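Protease 2A (Rhinovirus C, PDB 5X45) is probably a chymotrypsin-like cysteine protease that cuts the viral polyprotein during rhinovirus infection. Local coordinates at residues D48-C53 with T132-Y137. Numbering follows the deposited sequence.
Sequences DVIPCC and TDLRPY. With ZN (zinc ion), chain E.
The guanidinium of Arg135 lies beside the backbone of Cys53, whose O is met obliquely, 3.4 Å from NH1, while the carboxylate of Asp133 sits at the guanidinium edge, in its plane. That grip is side-on: NE reaches the syn lone pair of Asp133 OD1 at 2.8 Å, and NH2 meets OD2 from above the carboxylate plane. OD1 also accepts from Arg135 N, making an Asx turn where strand 129-133 gives out; with the salt bridge, this fixes the carboxylate's rotation. Chi1 (-69°) sets CG alongside Pro51 O, and the bend at chi3 (-67°) swings NE and NH2 to Asp133. In this chymotrypsin-like fold, a four-stranded N-terminal sheet joined to a six-stranded barrel, the turn after the last barrel strand packs on the loop linking strands 37-41 and 57-62. Cys53 SG binds the zinc ion at 1.9 Å, a place suited to cysteine's strongly coordinating thiolate; Cys55, Cys113 and His115 complete the site. Arginine's three nitrogens can serve both Asp133 oxygens and Cys55 O at once, making Arg135 a second-shell residue of the zinc-binding loop. Ile50 suits its spot because its branches part: CD1 lies 4.3 Å from Leu134 CB, while CG2, anti to its own backbone N, rests against Arg135 CG.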
# COMPACT_ATOMS: atom_id res chain seq x y z
N ASP A 48 6.20 -12.56 -1.93
CA ASP A 48 5.69 -11.48 -2.79
C ASP A 48 6.75 -10.91 -3.74
O ASP A 48 7.94 -10.91 -3.45
CB ASP A 48 5.11 -10.34 -1.95
CG ASP A 48 4.02 -10.81 -1.01
OD1 ASP A 48 3.24 -11.71 -1.41
OD2 ASP A 48 3.94 -10.26 0.12
N VAL A 49 6.27 -10.38 -4.87
CA VAL A 49 7.14 -9.81 -5.90
C VAL A 49 6.61 -8.45 -6.35
O VAL A 49 5.46 -8.33 -6.78
CB VAL A 49 7.26 -10.74 -7.12
CG1 VAL A 49 8.00 -10.05 -8.26
CG2 VAL A 49 7.95 -12.04 -6.72
N ILE A 50 7.45 -7.43 -6.26
CA ILE A 50 7.09 -6.11 -6.77
C ILE A 50 7.63 -5.94 -8.19
O ILE A 50 8.84 -5.89 -8.39
CB ILE A 50 7.61 -5.00 -5.84
CG1 ILE A 50 7.08 -5.23 -4.42
CG2 ILE A 50 7.21 -3.62 -6.36
CD1 ILE A 50 7.74 -4.38 -3.38
N PRO A 51 6.73 -5.91 -9.14
CA PRO A 51 7.06 -5.88 -10.56
C PRO A 51 7.53 -4.54 -11.00
O PRO A 51 7.28 -3.57 -10.36
CB PRO A 51 5.74 -6.22 -11.23
CG PRO A 51 4.70 -5.96 -10.23
CD PRO A 51 5.29 -5.86 -8.90
N CYS A 52 8.22 -4.49 -12.11
CA CYS A 52 8.63 -3.23 -12.68
C CYS A 52 7.77 -2.97 -13.86
O CYS A 52 8.21 -2.40 -14.80
CB CYS A 52 10.09 -3.29 -13.08
SG CYS A 52 11.17 -3.27 -11.65
N CYS A 53 6.54 -3.41 -13.79
CA CYS A 53 5.61 -3.16 -14.84
C CYS A 53 5.06 -1.75 -14.75
O CYS A 53 5.48 -0.93 -13.95
CB CYS A 53 4.52 -4.25 -14.90
SG CYS A 53 3.24 -4.43 -13.63
N THR A 132 -0.65 3.45 -2.07
CA THR A 132 0.71 3.87 -2.37
C THR A 132 1.28 2.89 -3.39
O THR A 132 1.20 1.68 -3.23
CB THR A 132 1.65 3.93 -1.15
OG1 THR A 132 1.93 2.61 -0.67
CG2 THR A 132 1.03 4.71 -0.06
N ASP A 133 1.83 3.45 -4.45
CA ASP A 133 2.51 2.68 -5.46
C ASP A 133 3.88 2.29 -4.89
O ASP A 133 4.67 3.16 -4.54
CB ASP A 133 2.64 3.51 -6.75
CG ASP A 133 3.16 2.70 -7.94
OD1 ASP A 133 3.75 1.61 -7.75
OD2 ASP A 133 2.95 3.16 -9.09
N LEU A 134 4.14 0.99 -4.80
CA LEU A 134 5.36 0.50 -4.18
C LEU A 134 6.53 0.50 -5.16
O LEU A 134 7.69 0.44 -4.74
CB LEU A 134 5.16 -0.92 -3.64
CG LEU A 134 4.11 -1.02 -2.54
CD1 LEU A 134 3.91 -2.47 -2.18
CD2 LEU A 134 4.49 -0.18 -1.33
N ARG A 135 6.23 0.54 -6.45
CA ARG A 135 7.26 0.45 -7.48
C ARG A 135 8.35 1.54 -7.40
O ARG A 135 9.53 1.22 -7.53
CB ARG A 135 6.61 0.44 -8.87
CG ARG A 135 5.83 -0.85 -9.14
CD ARG A 135 4.98 -0.76 -10.39
NE ARG A 135 3.90 0.20 -10.21
CZ ARG A 135 2.84 0.29 -11.01
NH1 ARG A 135 2.71 -0.54 -12.03
NH2 ARG A 135 1.90 1.20 -10.76
N PRO A 136 7.96 2.81 -7.15
CA PRO A 136 9.02 3.81 -6.95
C PRO A 136 9.99 3.47 -5.81
O PRO A 136 11.16 3.87 -5.88
CB PRO A 136 8.24 5.08 -6.59
CG PRO A 136 6.92 4.90 -7.22
CD PRO A 136 6.62 3.43 -7.15
N TYR A 137 9.53 2.76 -4.79
CA TYR A 137 10.34 2.51 -3.60
C TYR A 137 11.01 1.14 -3.52
O TYR A 137 11.70 0.86 -2.55
CB TYR A 137 9.48 2.71 -2.35
CG TYR A 137 8.74 4.03 -2.33
CD1 TYR A 137 7.50 4.15 -2.95
CD2 TYR A 137 9.27 5.15 -1.71
CE1 TYR A 137 6.80 5.35 -2.95
CE2 TYR A 137 8.58 6.35 -1.70
CZ TYR A 137 7.35 6.45 -2.32
OH TYR A 137 6.66 7.65 -2.32
ZN ZN E . 1.85 -5.72 -14.07